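Local structure of pesticidal crystal protein CRY4AA (2C9K) at residues 5-10 against 429-434; 138-143 against 234-239. The protein promotes colloid-osmotic lysis of insect midgut epithelial cells after binding to them, acting as a mosquito-larvicidal, pore-forming toxin. One frame throughout, in Å; residues are numbered along the deposited sequence.

Interaction 1 (5-10 against 429-434); sequences AYTIVV and NYSHIL
Ser431 OG touches the Thr7 methyl and is also gripped by two polar groups. His432 ND1 donates to Ser431 OG over 2.9 Å. Pro410 O, in the preceding loop, is hydrogen-bonded to the same hydroxyl. The OG lies only 4° out of the imidazole plane, so the bond meets the ring at its edge. Ser431 OG sits between the backbone N and the carbonyl carbon (chi1 63°). This places it beside the ring of the next residue. On the other ring nitrogen, NE2 is hydrogen-bonded to Arg261 NH2. With ND1 as the donor, NE2 would probably act as the acceptor. Bonds at both nitrogens fix the turn of the ring.

Thr7 meets this pair with carbon, not oxygen. Its CG2 lies 3.5 Å from Ser431 OG, a van der Waals contact. The same methyl reaches His432 CE1 at 4.1 Å, near the ring plane and at its edge. Thr7 CB also lies 4.0 Å from Ser431 CB, so the two short side chains face each other. The first torsion of Thr7 (chi1 47°) puts OG1 between the backbone N and the carbonyl carbon and CG2 anti to the carbonyl carbon, which leaves the methyl for Ser431 and His432. Thr7 OG1 is hydrogen-bonded to Ile411 O and to Ser4 O, from the residue just before the helix.

All three touching residues are buried, and 87 Å² of surface, both sides summed, is buried between the segments. No hydrogen bond links them directly. The loop at 410-411 joins them instead, with Pro410 O held by Ser431 and Ile411 O by Thr7. His432 begins strand 432-440, an outer strand of a three-stranded antiparallel sheet. The contact belongs to the interface between the helical domain and the beta-prism domain of three-domain Cry toxins.

Interaction 2 (138-143 against 234-239); sequences LVLSSY and TAVLDL
Leu140 and Val236 meet with their side chains crossing at about a right angle. The contact is made by one branch of the valine. Val236 CG2 lies 3.9 Å from Leu140 CG and 4.1 Å from Leu140 CD2. It therefore presses on the fork of the leucine. The same methyl reaches past the side chain to the backbone, 4.0 Å from Ser141 CA.

The torsions explain this choice of branch. In Val236, CG1 is anti to the backbone N (chi1 -173°), which leaves CG2 beside that N and facing the neighbouring helix. In Leu140, CG is also anti to its N (chi1 179°). The leucine bond from CA to CB runs across the line of approach, yet the end of the chain bends in to meet the valine.

A second, smaller contact lies beside the first. Ser141 CB and Ala235 CB are 4.3 Å apart. Both side chains are short, and the backbones come close here: Ser141 CA and Val236 CA are 5.9 Å apart. Ala235 and Val236 both point toward helix 140-164. They lie in a wider pi-type turn at 234-237.

Helix 183-208 borders the pair, with Thr200 against Leu140 and Cys197 against Val236. Helix 5-16 packs against Ser141 through Tyr6. Helix 140-164 is the central helix of the Cry toxin bundle, wrapped by the others.

The four touching residues are buried, with 138 Å² of surface, both sides summed, buried between the segments. No hydrogen bond or ion pair crosses between them. The contact rests on carbon-to-carbon packing of methyl, methylene and methine groups. If helix 140-164 leaves the bundle to enter the membrane, as proposed for this family, separating these two segments would break no polar bond between them.

The two contacts lie with their centres 14 Å apart. Along the chain, interaction 2 is nested inside the loop closed by interaction 1. Interaction 2 is internal to the helical domain and joins helix 140-164 to helix 222-240. Interaction 1 joins helix 5-16 to the start of strand 432-440 in the next domain. The two contacts touch through Tyr6, whose CD2 lies 3.4 Å from Ala235 CB. Arg261 forms a further tie, with a salt bridge to Asp238 and a hydrogen bond to His432. A continuous packed path thus runs from the core of the pore-forming bundle, through helices 222-240 and 5-16, to the beta-prism domain.

Interaction 1 (5-10 against 429-434)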
loop_
_atom_site.group_PDB
_atom_site.type_symbol
_atom_site.label_atom_id
_atom_site.label_comp_id
_atom_site.label_asym_id
_atom_site.label_seq_id
_atom_site.Cartn_x
_atom_site.Cartn_y
_atom_site.Cartn_z
ATOM N N ALA A 5 3.994 9.754 10.299
ATOM C CA ALA A 5 4.723 8.571 10.747
ATOM C C ALA A 5 4.317 7.349 9.927
ATOM O O ALA A 5 5.173 6.575 9.491
ATOM C CB ALA A 5 4.470 8.319 12.226
ATOM N N TYR A 6 3.012 7.173 9.720
ATOM C CA TYR A 6 2.493 6.050 8.941
ATOM C C TYR A 6 3.285 5.889 7.651
ATOM O O TYR A 6 3.887 4.844 7.401
ATOM C CB TYR A 6 1.018 6.280 8.587
ATOM C CG TYR A 6 0.063 6.296 9.765
ATOM C CD1 TYR A 6 -1.159 6.953 9.675
ATOM C CD2 TYR A 6 0.373 5.635 10.958
ATOM C CE1 TYR A 6 -2.054 6.959 10.735
ATOM C CE2 TYR A 6 -0.515 5.633 12.027
ATOM C CZ TYR A 6 -1.728 6.298 11.910
ATOM O OH TYR A 6 -2.613 6.318 12.968
ATOM N N THR A 7 3.286 6.935 6.832
ATOM C CA THR A 7 3.993 6.898 5.565
ATOM C C THR A 7 5.520 6.913 5.682
ATOM O O THR A 7 6.200 6.422 4.784
ATOM C CB THR A 7 3.527 8.042 4.636
ATOM O OG1 THR A 7 3.488 9.272 5.366
ATOM C CG2 THR A 7 2.138 7.745 4.083
ATOM N N ILE A 8 6.070 7.461 6.767
ATOM C CA ILE A 8 7.529 7.475 6.935
ATOM C C ILE A 8 8.052 6.115 7.407
ATOM O O ILE A 8 9.041 5.602 6.894
ATOM C CB ILE A 8 8.004 8.521 7.967
ATOM C CG1 ILE A 8 7.780 9.942 7.443
ATOM C CG2 ILE A 8 9.492 8.305 8.254
ATOM C CD1 ILE A 8 8.046 11.013 8.473
ATOM N N VAL A 9 7.401 5.544 8.410
ATOM C CA VAL A 9 7.816 4.249 8.911
ATOM C C VAL A 9 7.793 3.249 7.761
ATOM O O VAL A 9 8.651 2.373 7.668
ATOM C CB VAL A 9 6.872 3.749 10.018
ATOM C CG1 VAL A 9 7.220 2.314 10.379
ATOM C CG2 VAL A 9 6.979 4.646 11.239
ATOM N N VAL A 10 6.807 3.377 6.881
ATOM C CA VAL A 10 6.697 2.459 5.757
ATOM C C VAL A 10 7.801 2.743 4.753
ATOM O O VAL A 10 8.368 1.823 4.161
ATOM C CB VAL A 10 5.320 2.584 5.076
ATOM C CG1 VAL A 10 5.264 1.716 3.832
ATOM C CG2 VAL A 10 4.242 2.161 6.045
ATOM N N ASN A 429 10.120 14.480 -2.061
ATOM C CA ASN A 429 9.672 13.825 -0.840
ATOM C C ASN A 429 8.162 13.665 -0.821
ATOM O O ASN A 429 7.460 14.498 -0.254
ATOM C CB ASN A 429 10.113 14.611 0.389
ATOM C CG ASN A 429 9.840 13.863 1.678
ATOM O OD1 ASN A 429 9.254 12.777 1.661
ATOM N ND2 ASN A 429 10.261 14.435 2.803
ATOM N N TYR A 430 7.672 12.593 -1.443
ATOM C CA TYR A 430 6.240 12.309 -1.508
ATOM C C TYR A 430 6.039 10.794 -1.490
ATOM O O TYR A 430 6.812 10.054 -2.096
ATOM C CB TYR A 430 5.645 12.915 -2.785
ATOM C CG TYR A 430 6.228 12.342 -4.053
ATOM C CD1 TYR A 430 5.558 11.351 -4.765
ATOM C CD2 TYR A 430 7.483 12.745 -4.511
ATOM C CE1 TYR A 430 6.129 10.771 -5.896
ATOM C CE2 TYR A 430 8.059 12.176 -5.636
ATOM C CZ TYR A 430 7.380 11.190 -6.321
ATOM O OH TYR A 430 7.958 10.605 -7.423
ATOM N N SER A 431 4.999 10.334 -0.800
ATOM C CA SER A 431 4.731 8.903 -0.680
ATOM C C SER A 431 3.690 8.360 -1.653
ATOM O O SER A 431 3.620 7.144 -1.878
ATOM C CB SER A 431 4.274 8.587 0.735
ATOM O OG SER A 431 3.051 9.248 1.004
ATOM N N HIS A 432 2.872 9.242 -2.217
ATOM C CA HIS A 432 1.848 8.797 -3.153
ATOM C C HIS A 432 1.738 9.731 -4.340
ATOM O O HIS A 432 2.124 10.890 -4.257
ATOM C CB HIS A 432 0.482 8.701 -2.460
ATOM C CG HIS A 432 0.368 7.576 -1.472
ATOM N ND1 HIS A 432 1.032 7.572 -0.264
ATOM C CD2 HIS A 432 -0.364 6.436 -1.503
ATOM C CE1 HIS A 432 0.713 6.480 0.407
ATOM N NE2 HIS A 432 -0.134 5.775 -0.322
ATOM N N ILE A 433 1.216 9.208 -5.446
ATOM C CA ILE A 433 1.013 9.974 -6.674
ATOM C C ILE A 433 -0.428 9.766 -7.147
ATOM O O ILE A 433 -1.007 8.693 -6.940
ATOM C CB ILE A 433 1.954 9.504 -7.813
ATOM C CG1 ILE A 433 1.553 8.094 -8.268
ATOM C CG2 ILE A 433 3.416 9.570 -7.353
ATOM C CD1 ILE A 433 2.286 7.625 -9.504
ATOM N N LEU A 434 -1.005 10.773 -7.790
ATOM C CA LEU A 434 -2.380 10.656 -8.273
ATOM C C LEU A 434 -2.459 9.547 -9.312
ATOM O O LEU A 434 -1.565 9.409 -10.140
ATOM C CB LEU A 434 -2.860 11.975 -8.892
ATOM C CG LEU A 434 -4.356 11.915 -9.213
ATOM C CD1 LEU A 434 -5.136 11.876 -7.910
ATOM C CD2 LEU A 434 -4.777 13.103 -10.053
#

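Interaction 2 (138-143 against 234-239)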
loop_
_atom_site.group_PDB
_atom_site.type_symbol
_atom_site.label_atom_id
_atom_site.label_comp_id
_atom_site.label_asym_id
_atom_site.label_seq_id
_atom_site.Cartn_x
_atom_site.Cartn_y
_atom_site.Cartn_z
ATOM N N LEU A 138 -8.727 -0.194 17.670
ATOM C CA LEU A 138 -8.410 1.195 17.968
ATOM C C LEU A 138 -6.935 1.327 18.351
ATOM O O LEU A 138 -6.377 2.418 18.349
ATOM C CB LEU A 138 -9.304 1.685 19.115
ATOM C CG LEU A 138 -9.740 3.151 19.089
ATOM C CD1 LEU A 138 -10.492 3.416 17.790
ATOM C CD2 LEU A 138 -10.620 3.472 20.291
ATOM N N VAL A 139 -6.305 0.204 18.671
ATOM C CA VAL A 139 -4.902 0.189 19.064
ATOM C C VAL A 139 -4.065 -0.530 17.995
ATOM O O VAL A 139 -2.833 -0.571 18.078
ATOM C CB VAL A 139 -4.735 -0.527 20.430
ATOM C CG1 VAL A 139 -3.291 -0.580 20.825
ATOM C CG2 VAL A 139 -5.512 0.206 21.499
ATOM N N LEU A 140 -4.742 -1.081 16.986
ATOM C CA LEU A 140 -4.082 -1.810 15.908
ATOM C C LEU A 140 -2.907 -1.076 15.281
ATOM O O LEU A 140 -1.858 -1.670 15.061
ATOM C CB LEU A 140 -5.086 -2.174 14.810
ATOM C CG LEU A 140 -4.494 -2.933 13.610
ATOM C CD1 LEU A 140 -3.929 -4.268 14.072
ATOM C CD2 LEU A 140 -5.553 -3.153 12.553
ATOM N N SER A 141 -3.064 0.210 14.988
ATOM C CA SER A 141 -1.962 0.934 14.369
ATOM C C SER A 141 -0.720 0.962 15.265
ATOM O O SER A 141 0.401 0.859 14.776
ATOM C CB SER A 141 -2.392 2.357 13.970
ATOM O OG SER A 141 -2.528 3.215 15.082
ATOM N N SER A 142 -0.909 1.094 16.573
ATOM C CA SER A 142 0.222 1.094 17.503
ATOM C C SER A 142 0.753 -0.342 17.583
ATOM O O SER A 142 1.960 -0.584 17.679
ATOM C CB SER A 142 -0.237 1.558 18.887
ATOM O OG SER A 142 -0.855 2.832 18.808
ATOM N N TYR A 143 -0.167 -1.297 17.545
ATOM C CA TYR A 143 0.197 -2.696 17.584
ATOM C C TYR A 143 1.202 -2.958 16.472
ATOM O O TYR A 143 2.242 -3.582 16.689
ATOM C CB TYR A 143 -1.037 -3.561 17.349
ATOM C CG TYR A 143 -0.747 -5.043 17.324
ATOM C CD1 TYR A 143 -0.675 -5.780 18.504
ATOM C CD2 TYR A 143 -0.521 -5.706 16.124
ATOM C CE1 TYR A 143 -0.394 -7.136 18.489
ATOM C CE2 TYR A 143 -0.230 -7.066 16.100
ATOM C CZ TYR A 143 -0.172 -7.776 17.288
ATOM O OH TYR A 143 0.096 -9.130 17.271
ATOM N N THR A 234 -2.162 2.768 4.993
ATOM C CA THR A 234 -0.870 3.425 5.118
ATOM C C THR A 234 -0.213 3.175 6.472
ATOM O O THR A 234 0.992 3.367 6.621
ATOM C CB THR A 234 -0.996 4.940 4.921
ATOM O OG1 THR A 234 -1.708 5.512 6.021
ATOM C CG2 THR A 234 -1.750 5.236 3.659
ATOM N N ALA A 235 -0.997 2.754 7.460
ATOM C CA ALA A 235 -0.444 2.496 8.788
ATOM C C ALA A 235 -0.120 1.022 8.983
ATOM O O ALA A 235 1.014 0.661 9.282
ATOM C CB ALA A 235 -1.412 2.967 9.866
ATOM N N VAL A 236 -1.109 0.165 8.785
ATOM C CA VAL A 236 -0.900 -1.260 8.968
ATOM C C VAL A 236 -0.604 -2.062 7.699
ATOM O O VAL A 236 0.521 -2.503 7.500
ATOM C CB VAL A 236 -2.111 -1.885 9.684
ATOM C CG1 VAL A 236 -1.827 -3.341 10.043
ATOM C CG2 VAL A 236 -2.431 -1.072 10.929
ATOM N N LEU A 237 -1.603 -2.246 6.844
ATOM C CA LEU A 237 -1.433 -3.044 5.629
ATOM C C LEU A 237 -0.138 -2.815 4.843
ATOM O O LEU A 237 0.487 -3.777 4.385
ATOM C CB LEU A 237 -2.643 -2.859 4.708
ATOM C CG LEU A 237 -4.007 -3.058 5.379
ATOM C CD1 LEU A 237 -5.092 -3.144 4.318
ATOM C CD2 LEU A 237 -3.989 -4.315 6.226
ATOM N N ASP A 238 0.270 -1.556 4.680
ATOM C CA ASP A 238 1.498 -1.266 3.936
ATOM C C ASP A 238 2.679 -1.851 4.677
ATOM O O ASP A 238 3.599 -2.400 4.071
ATOM C CB ASP A 238 1.705 0.246 3.747
ATOM C CG ASP A 238 0.870 0.816 2.602
ATOM O OD1 ASP A 238 0.284 0.024 1.833
ATOM O OD2 ASP A 238 0.807 2.058 2.464
ATOM N N LEU A 239 2.642 -1.749 5.997
ATOM C CA LEU A 239 3.713 -2.272 6.826
ATOM C C LEU A 239 3.665 -3.808 6.821
ATOM O O LEU A 239 4.694 -4.469 6.696
ATOM C CB LEU A 239 3.567 -1.710 8.239
ATOM C CG LEU A 239 4.760 -1.753 9.192
ATOM C CD1 LEU A 239 6.036 -1.236 8.507
ATOM C CD2 LEU A 239 4.406 -0.908 10.425
#